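Local coordinates for protein intermedilysin (PDB 5IMW) that probably lyses cholesterol-containing host membranes by binding to them, changing shape and inserting as an oligomeric pore complex, at residues L365-D370 with T412-K417; W381-H386 with R395-S400. All coordinates share one frame; numbering follows the deposited sequence.

Contact 1 of 2, residues L365-D370 with T412-K417; sequences LTLNHD and TTLRFK
Leu-365 and Leu-414 face each other as a hydrogen-bonded antiparallel pair: Leu-365 N meets Leu-414 O at 2.7 Å, and Leu-414 N returns a bond to Leu-365 O. One residue on, Thr-366 and Thr-413 form a non-hydrogen-bonded pair, and the ladder then closes again where Leu-367 N reaches Thr-412 O at 3.0 Å, bonding almost straight on to the carbonyl. Leu-365 CB sits 3.9 Å from Phe-416 CE2, at the edge of that ring and near its plane. With CG anti to the backbone N (chi1 161°), the branch runs beside Leu-414, both side chains pointing the same way; Leu-365 CG lies 4.0 Å, and its CD2 4.1 Å, from Leu-414 CD1. That same methyl of Leu-414 also touches Leu-367 CD2 at 3.9 Å, so one branch serves two leucines of the partner strand. On the other face, Thr-366 OG1 and Thr-413 OG1 share a hydrogen bond of 2.6 Å. Strand 410-414 is an edge strand of its sheet. The face of Leu-365, Leu-367 and Leu-414, which Thr-412 shares, turns toward the other sheet, where Leu-367 and Leu-414 pack on Trp-399, as is characteristic of a beta-sandwich, here the C-terminal domain of a cholesterol-dependent cytolysin.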
ATOM      1  N   LEU A 365     -12.742  -9.872  35.732  1.00 86.80           N
ATOM      2  CA  LEU A 365     -13.181  -8.625  36.344  1.00 90.60           C
ATOM      3  C   LEU A 365     -13.322  -8.846  37.839  1.00 88.23           C
ATOM      4  O   LEU A 365     -14.093  -9.708  38.272  1.00 81.92           O
ATOM      5  CB  LEU A 365     -14.505  -8.148  35.740  1.00 87.88           C
ATOM      6  CG  LEU A 365     -15.302  -7.134  36.565  1.00102.28           C
ATOM      7  CD1 LEU A 365     -14.458  -5.918  36.914  1.00101.60           C
ATOM      8  CD2 LEU A 365     -16.555  -6.706  35.814  1.00 95.87           C
ATOM      9  N   THR A 366     -12.576  -8.071  38.619  1.00 94.13           N
ATOM     10  CA  THR A 366     -12.591  -8.150  40.071  1.00 93.19           C
ATOM     11  C   THR A 366     -13.377  -6.968  40.625  1.00 94.46           C
ATOM     12  O   THR A 366     -13.107  -5.816  40.266  1.00 98.81           O
ATOM     13  CB  THR A 366     -11.161  -8.157  40.621  1.00 92.19           C
ATOM     14  OG1 THR A 366     -10.594  -9.466  40.474  1.00101.52           O
ATOM     15  CG2 THR A 366     -11.122  -7.751  42.088  1.00104.74           C
ATOM     16  N   LEU A 367     -14.345  -7.256  41.490  1.00 93.24           N
ATOM     17  CA  LEU A 367     -15.128  -6.232  42.165  1.00 95.21           C
ATOM     18  C   LEU A 367     -14.696  -6.164  43.623  1.00 96.72           C
ATOM     19  O   LEU A 367     -14.623  -7.194  44.298  1.00 92.96           O
ATOM     20  CB  LEU A 367     -16.627  -6.525  42.079  1.00 91.06           C
ATOM     21  CG  LEU A 367     -17.133  -7.232  40.820  1.00 99.95           C
ATOM     22  CD1 LEU A 367     -18.647  -7.401  40.879  1.00101.85           C
ATOM     23  CD2 LEU A 367     -16.743  -6.466  39.565  1.00105.22           C
ATOM     24  N   ASN A 368     -14.405  -4.956  44.100  1.00 99.67           N
ATOM     25  CA  ASN A 368     -13.982  -4.740  45.476  1.00105.80           C
ATOM     26  C   ASN A 368     -14.830  -3.645  46.101  1.00116.80           C
ATOM     27  O   ASN A 368     -15.202  -2.676  45.433  1.00123.12           O
ATOM     28  CB  ASN A 368     -12.497  -4.352  45.552  1.00105.10           C
ATOM     29  CG  ASN A 368     -11.578  -5.435  45.018  1.00100.98           C
ATOM     30  OD1 ASN A 368     -12.033  -6.477  44.547  1.00103.00           O
ATOM     31  ND2 ASN A 368     -10.275  -5.191  45.084  1.00109.99           N
ATOM     32  N   HIS A 369     -15.141  -3.805  47.387  1.00109.97           N
ATOM     33  CA  HIS A 369     -15.901  -2.808  48.133  1.00117.27           C
ATOM     34  C   HIS A 369     -15.292  -2.680  49.519  1.00131.46           C
ATOM     35  O   HIS A 369     -15.326  -3.635  50.300  1.00124.72           O
ATOM     36  CB  HIS A 369     -17.381  -3.192  48.230  1.00120.76           C
ATOM     37  CG  HIS A 369     -18.213  -2.207  48.992  1.00128.34           C
ATOM     38  ND1 HIS A 369     -17.732  -0.983  49.405  1.00131.32           N
ATOM     39  CD2 HIS A 369     -19.499  -2.267  49.415  1.00135.59           C
ATOM     40  CE1 HIS A 369     -18.684  -0.332  50.051  1.00135.68           C
ATOM     41  NE2 HIS A 369     -19.767  -1.089  50.069  1.00141.31           N
ATOM     42  N   ASP A 370     -14.738  -1.504  49.821  1.00131.29           N
ATOM     43  CA  ASP A 370     -14.131  -1.228  51.121  1.00146.58           C
ATOM     44  C   ASP A 370     -14.696   0.078  51.679  1.00137.11           C
ATOM     45  O   ASP A 370     -13.991   1.063  51.894  1.00133.07           O
ATOM     46  CB  ASP A 370     -12.609  -1.179  51.017  1.00141.50           C
ATOM     47  CG  ASP A 370     -11.983  -2.560  51.030  1.00143.40           C
ATOM     48  OD1 ASP A 370     -12.450  -3.418  51.810  1.00138.61           O
ATOM     49  OD2 ASP A 370     -11.027  -2.790  50.261  1.00135.45           O
ATOM     50  N   THR A 412     -14.801 -10.290  44.960  1.00 91.28           N
ATOM     51  CA  THR A 412     -15.146 -11.453  44.159  1.00 92.92           C
ATOM     52  C   THR A 412     -14.641 -11.250  42.737  1.00 93.15           C
ATOM     53  O   THR A 412     -14.616 -10.128  42.224  1.00 89.22           O
ATOM     54  CB  THR A 412     -16.659 -11.703  44.152  1.00 89.72           C
ATOM     55  OG1 THR A 412     -16.971 -12.752  43.228  1.00 91.43           O
ATOM     56  CG2 THR A 412     -17.407 -10.441  43.762  1.00 88.48           C
ATOM     57  N   THR A 413     -14.245 -12.352  42.105  1.00 92.00           N
ATOM     58  CA  THR A 413     -13.619 -12.329  40.789  1.00 83.89           C
ATOM     59  C   THR A 413     -14.503 -13.056  39.785  1.00 84.58           C
ATOM     60  O   THR A 413     -14.898 -14.205  40.011  1.00 75.27           O
ATOM     61  CB  THR A 413     -12.219 -12.961  40.842  1.00 86.27           C
ATOM     62  OG1 THR A 413     -11.228 -11.929  40.773  1.00103.84           O
ATOM     63  CG2 THR A 413     -11.985 -13.957  39.700  1.00 91.98           C
ATOM     64  N   LEU A 414     -14.798 -12.386  38.678  1.00 96.34           N
ATOM     65  CA  LEU A 414     -15.539 -12.965  37.567  1.00 91.62           C
ATOM     66  C   LEU A 414     -14.563 -13.247  36.436  1.00 78.86           C
ATOM     67  O   LEU A 414     -13.817 -12.354  36.024  1.00 85.41           O
ATOM     68  CB  LEU A 414     -16.639 -12.018  37.088  1.00 90.25           C
ATOM     69  CG  LEU A 414     -17.545 -11.460  38.183  1.00 86.38           C
ATOM     70  CD1 LEU A 414     -17.701  -9.954  38.052  1.00 94.60           C
ATOM     71  CD2 LEU A 414     -18.892 -12.139  38.133  1.00 94.34           C
ATOM     72  N   ARG A 415     -14.564 -14.481  35.940  1.00 72.29           N
ATOM     73  CA  ARG A 415     -13.608 -14.913  34.925  1.00 84.35           C
ATOM     74  C   ARG A 415     -14.372 -15.206  33.636  1.00 81.12           C
ATOM     75  O   ARG A 415     -15.001 -16.259  33.497  1.00 77.32           O
ATOM     76  CB  ARG A 415     -12.817 -16.127  35.407  1.00 73.42           C
ATOM     77  CG  ARG A 415     -12.099 -15.897  36.738  1.00 89.92           C
ATOM     78  CD  ARG A 415     -10.713 -16.536  36.772  1.00109.30           C
ATOM     79  NE  ARG A 415     -10.494 -17.319  37.984  1.00107.24           N
ATOM     80  CZ  ARG A 415      -9.403 -18.041  38.220  1.00112.27           C
ATOM     81  NH1 ARG A 415      -8.423 -18.081  37.326  1.00106.05           N
ATOM     82  NH2 ARG A 415      -9.292 -18.724  39.350  1.00101.58           N
ATOM     83  N   PHE A 416     -14.312 -14.267  32.695  1.00 77.30           N
ATOM     84  CA  PHE A 416     -14.965 -14.411  31.404  1.00 74.88           C
ATOM     85  C   PHE A 416     -14.017 -15.047  30.395  1.00 77.29           C
ATOM     86  O   PHE A 416     -12.800 -14.851  30.446  1.00 80.18           O
ATOM     87  CB  PHE A 416     -15.422 -13.052  30.868  1.00 75.53           C
ATOM     88  CG  PHE A 416     -16.263 -12.262  31.829  1.00 68.88           C
ATOM     89  CD1 PHE A 416     -17.558 -12.652  32.128  1.00 80.31           C
ATOM     90  CD2 PHE A 416     -15.763 -11.111  32.415  1.00 69.59           C
ATOM     91  CE1 PHE A 416     -18.331 -11.916  33.006  1.00 86.43           C
ATOM     92  CE2 PHE A 416     -16.532 -10.371  33.292  1.00 81.07           C
ATOM     93  CZ  PHE A 416     -17.817 -10.774  33.588  1.00 89.13           C
ATOM     94  N   LYS A 417     -14.591 -15.808  29.468  1.00 75.62           N
ATOM     95  CA  LYS A 417     -13.838 -16.349  28.350  1.00 67.56           C
ATOM     96  C   LYS A 417     -13.917 -15.381  27.167  1.00 77.96           C
ATOM     97  O   LYS A 417     -14.525 -14.310  27.248  1.00 80.64           O
ATOM     98  CB  LYS A 417     -14.350 -17.744  27.995  1.00 67.56           C
ATOM     99  CG  LYS A 417     -13.408 -18.862  28.418  1.00 67.56           C
ATOM    100  CD  LYS A 417     -14.049 -20.233  28.257  1.00 69.25           C
ATOM    101  CE  LYS A 417     -13.071 -21.351  28.585  1.00 88.63           C
ATOM    102  NZ  LYS A 417     -13.492 -22.656  28.002  1.00115.72           N
TER

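Contact 2 of 2, residues W381-H386 with R395-S400; sequences WEELGH and RSRSWS
The beta hairpin of strands 375-386 and 392-406 is held together here by two hydrogen-bonded antiparallel pairs, Trp-381 with Arg-397 and Glu-383 with Arg-395, around the non-hydrogen-bonded pair Glu-382 and Ser-396. Trp-381 N lies 2.9 Å from Arg-397 O, and Arg-397 N bonds back to Trp-381 O; Glu-383 and Arg-395 exchange the same two bonds. On the face that carries these tryptophan, glutamate and arginine side chains, Arg-397 CB makes a CH-pi contact over the five-membered ring of Trp-381, 4.3 Å from its centroid. The far end of this indole reaches along the partner strand, where Trp-381 CZ3 lies 3.9 Å from Trp-399 CB, which meets the ring at its edge. Within this hairpin, whose strand 392-406 is an edge strand of a four-stranded sheet of the beta-sandwich domain, the carboxylate of Glu-383 works in two directions. Glu-383 OE2 accepts Trp-381 NE1 at 2.8 Å, in the indole plane but on the anti side of the oxygen and 29° out of the carboxylate plane, a bond that would help fix the ring's rotation. Glu-383 OE1 approaches the guanidinium edge, making a salt bridge to Arg-397 NE at 3.6 Å; the two flat groups are turned 59° apart. Nearer the turn, Arg-395, bent at chi2 and chi3, reaches across until its NH1 lies 4.0 Å from Gly-385 CA, with the guanidinium face over that glycine. His-386 and Glu-392 bind zinc in a crystal structure of this protein, though none is bound to this chain here.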
ATOM      1  N   TRP A 381     -24.067  -9.450  30.684  1.00 89.63           N
ATOM      2  CA  TRP A 381     -23.231  -9.592  29.497  1.00 82.96           C
ATOM      3  C   TRP A 381     -23.905 -10.595  28.567  1.00 87.08           C
ATOM      4  O   TRP A 381     -25.007 -11.079  28.838  1.00 99.25           O
ATOM      5  CB  TRP A 381     -21.812 -10.025  29.868  1.00 82.39           C
ATOM      6  CG  TRP A 381     -21.714 -11.438  30.348  1.00 82.86           C
ATOM      7  CD1 TRP A 381     -21.531 -12.554  29.583  1.00 80.22           C
ATOM      8  CD2 TRP A 381     -21.785 -11.892  31.705  1.00 84.46           C
ATOM      9  NE1 TRP A 381     -21.486 -13.673  30.377  1.00 84.63           N
ATOM     10  CE2 TRP A 381     -21.640 -13.294  31.685  1.00 81.99           C
ATOM     11  CE3 TRP A 381     -21.958 -11.250  32.935  1.00 81.57           C
ATOM     12  CZ2 TRP A 381     -21.664 -14.063  32.845  1.00 84.41           C
ATOM     13  CZ3 TRP A 381     -21.981 -12.014  34.085  1.00 85.18           C
ATOM     14  CH2 TRP A 381     -21.835 -13.407  34.032  1.00 88.08           C
ATOM     15  N   GLU A 382     -23.230 -10.901  27.459  1.00 87.58           N
ATOM     16  CA  GLU A 382     -23.739 -11.838  26.469  1.00 92.18           C
ATOM     17  C   GLU A 382     -22.610 -12.752  26.019  1.00 85.73           C
ATOM     18  O   GLU A 382     -21.449 -12.342  25.956  1.00 88.97           O
ATOM     19  CB  GLU A 382     -24.336 -11.108  25.256  1.00 98.41           C
ATOM     20  CG  GLU A 382     -24.778  -9.677  25.542  1.00102.30           C
ATOM     21  CD  GLU A 382     -25.566  -9.064  24.398  1.00115.95           C
ATOM     22  OE1 GLU A 382     -25.780  -9.756  23.380  1.00127.87           O
ATOM     23  OE2 GLU A 382     -25.969  -7.888  24.518  1.00121.78           O
ATOM     24  N   GLU A 383     -22.963 -13.999  25.704  1.00 81.40           N
ATOM     25  CA  GLU A 383     -21.994 -15.016  25.315  1.00 74.93           C
ATOM     26  C   GLU A 383     -22.383 -15.600  23.965  1.00 82.08           C
ATOM     27  O   GLU A 383     -23.545 -15.965  23.754  1.00 86.94           O
ATOM     28  CB  GLU A 383     -21.912 -16.122  26.372  1.00 82.98           C
ATOM     29  CG  GLU A 383     -21.352 -15.656  27.712  1.00 97.64           C
ATOM     30  CD  GLU A 383     -21.466 -16.708  28.803  1.00 90.19           C
ATOM     31  OE1 GLU A 383     -21.935 -17.829  28.511  1.00101.67           O
ATOM     32  OE2 GLU A 383     -21.085 -16.413  29.956  1.00 81.48           O
ATOM     33  N   LEU A 384     -21.414 -15.687  23.056  1.00 83.08           N
ATOM     34  CA  LEU A 384     -21.634 -16.271  21.740  1.00 82.76           C
ATOM     35  C   LEU A 384     -21.361 -17.770  21.792  1.00 78.09           C
ATOM     36  O   LEU A 384     -20.455 -18.224  22.497  1.00 77.77           O
ATOM     37  CB  LEU A 384     -20.730 -15.617  20.690  1.00 85.95           C
ATOM     38  CG  LEU A 384     -20.738 -14.092  20.590  1.00 70.55           C
ATOM     39  CD1 LEU A 384     -19.771 -13.659  19.506  1.00 86.91           C
ATOM     40  CD2 LEU A 384     -22.136 -13.557  20.312  1.00 75.86           C
ATOM     41  N   GLY A 385     -22.147 -18.534  21.037  1.00 83.35           N
ATOM     42  CA  GLY A 385     -22.006 -19.973  21.009  1.00 92.20           C
ATOM     43  C   GLY A 385     -22.510 -20.527  19.694  1.00 82.48           C
ATOM     44  O   GLY A 385     -23.035 -19.798  18.850  1.00 77.72           O
ATOM     45  N   HIS A 386     -22.344 -21.835  19.526  1.00 88.92           N
ATOM     46  CA  HIS A 386     -22.744 -22.534  18.313  1.00 92.16           C
ATOM     47  C   HIS A 386     -23.806 -23.567  18.651  1.00 92.20           C
ATOM     48  O   HIS A 386     -23.588 -24.429  19.508  1.00100.45           O
ATOM     49  CB  HIS A 386     -21.546 -23.218  17.650  1.00 98.08           C
ATOM     50  CG  HIS A 386     -20.535 -22.268  17.088  1.00100.63           C
ATOM     51  ND1 HIS A 386     -19.759 -22.574  15.991  1.00 99.21           N
ATOM     52  CD2 HIS A 386     -20.168 -21.023  17.473  1.00 98.31           C
ATOM     53  CE1 HIS A 386     -18.960 -21.557  15.723  1.00105.37           C
ATOM     54  NE2 HIS A 386     -19.188 -20.603  16.607  1.00 96.74           N
ATOM     55  N   ARG A 395     -26.452 -15.910  24.057  1.00 94.85           N
ATOM     56  CA  ARG A 395     -27.061 -16.229  25.343  1.00 91.07           C
ATOM     57  C   ARG A 395     -26.867 -15.036  26.270  1.00 87.45           C
ATOM     58  O   ARG A 395     -25.751 -14.779  26.734  1.00 92.76           O
ATOM     59  CB  ARG A 395     -26.449 -17.493  25.947  1.00102.70           C
ATOM     60  CG  ARG A 395     -27.062 -18.797  25.443  1.00106.90           C
ATOM     61  CD  ARG A 395     -26.121 -19.582  24.532  1.00109.59           C
ATOM     62  NE  ARG A 395     -24.822 -19.841  25.154  1.00122.15           N
ATOM     63  CZ  ARG A 395     -23.997 -20.825  24.803  1.00112.48           C
ATOM     64  NH1 ARG A 395     -24.326 -21.674  23.837  1.00111.81           N
ATOM     65  NH2 ARG A 395     -22.836 -20.968  25.430  1.00104.52           N
ATOM     66  N   SER A 396     -27.947 -14.307  26.531  1.00 92.99           N
ATOM     67  CA  SER A 396     -27.888 -13.210  27.486  1.00 94.98           C
ATOM     68  C   SER A 396     -27.780 -13.773  28.898  1.00101.81           C
ATOM     69  O   SER A 396     -28.610 -14.586  29.318  1.00 93.12           O
ATOM     70  CB  SER A 396     -29.124 -12.323  27.359  1.00 97.53           C
ATOM     71  OG  SER A 396     -29.041 -11.214  28.238  1.00105.21           O
ATOM     72  N   ARG A 397     -26.753 -13.344  29.628  1.00 89.78           N
ATOM     73  CA  ARG A 397     -26.461 -13.886  30.946  1.00 89.71           C
ATOM     74  C   ARG A 397     -26.172 -12.761  31.928  1.00 89.67           C
ATOM     75  O   ARG A 397     -25.765 -11.661  31.541  1.00 75.54           O
ATOM     76  CB  ARG A 397     -25.273 -14.851  30.896  1.00 85.62           C
ATOM     77  CG  ARG A 397     -25.501 -16.034  29.973  1.00 96.69           C
ATOM     78  CD  ARG A 397     -24.768 -17.278  30.446  1.00101.11           C
ATOM     79  NE  ARG A 397     -25.237 -18.470  29.746  1.00112.79           N
ATOM     80  CZ  ARG A 397     -26.354 -19.127  30.048  1.00115.29           C
ATOM     81  NH1 ARG A 397     -27.131 -18.711  31.041  1.00108.93           N
ATOM     82  NH2 ARG A 397     -26.698 -20.201  29.352  1.00116.27           N
ATOM     83  N   SER A 398     -26.392 -13.058  33.207  1.00 88.55           N
ATOM     84  CA  SER A 398     -26.155 -12.119  34.291  1.00 84.23           C
ATOM     85  C   SER A 398     -25.423 -12.832  35.418  1.00 84.28           C
ATOM     86  O   SER A 398     -25.415 -14.063  35.501  1.00 87.66           O
ATOM     87  CB  SER A 398     -27.469 -11.512  34.803  1.00 84.58           C
ATOM     88  OG  SER A 398     -28.486 -12.494  34.888  1.00 71.79           O
ATOM     89  N   TRP A 399     -24.800 -12.040  36.287  1.00 86.14           N
ATOM     90  CA  TRP A 399     -24.014 -12.588  37.382  1.00 83.66           C
ATOM     91  C   TRP A 399     -24.916 -12.967  38.549  1.00 89.12           C
ATOM     92  O   TRP A 399     -25.869 -12.254  38.876  1.00 89.69           O
ATOM     93  CB  TRP A 399     -22.958 -11.577  37.835  1.00 84.81           C
ATOM     94  CG  TRP A 399     -22.149 -12.024  39.010  1.00 86.16           C
ATOM     95  CD1 TRP A 399     -21.644 -13.273  39.239  1.00 84.20           C
ATOM     96  CD2 TRP A 399     -21.761 -11.223  40.132  1.00 84.38           C
ATOM     97  NE1 TRP A 399     -20.962 -13.295  40.431  1.00 87.19           N
ATOM     98  CE2 TRP A 399     -21.021 -12.048  40.999  1.00 82.44           C
ATOM     99  CE3 TRP A 399     -21.968  -9.887  40.485  1.00 83.26           C
ATOM    100  CZ2 TRP A 399     -20.487 -11.580  42.196  1.00 83.63           C
ATOM    101  CZ3 TRP A 399     -21.438  -9.425  41.673  1.00 84.14           C
ATOM    102  CH2 TRP A 399     -20.709 -10.268  42.514  1.00 83.05           C
ATOM    103  N   SER A 400     -24.605 -14.105  39.177  1.00 95.19           N
ATOM    104  CA  SER A 400     -25.395 -14.585  40.307  1.00 94.57           C
ATOM    105  C   SER A 400     -25.318 -13.623  41.484  1.00 90.42           C
ATOM    106  O   SER A 400     -26.304 -13.431  42.206  1.00 85.17           O
ATOM    107  CB  SER A 400     -24.909 -15.969  40.728  1.00 84.89           C
ATOM    108  OG  SER A 400     -23.543 -15.918  41.098  1.00 76.91           O
TER

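Late in the chain, strand 365-369 comes first of the four segments; the chain then passes into strand 375-386 of the other sheet, turns at the hairpin and comes back along strand 392-406. Contact 2 closes that short hairpin loop, with eight residues between its segments. The chain then returns to the first sheet as strand 410-414, and contact 1 closes the wider loop of 41 residues, which contains all of contact 2; the two nest and do not cross. Across the sandwich they touch directly: Trp-399 packs against Leu-367, Thr-412 and Leu-414, and the rings of Phe-416 and Trp-381 meet edge-to-face, tying the two sheets of the domain together.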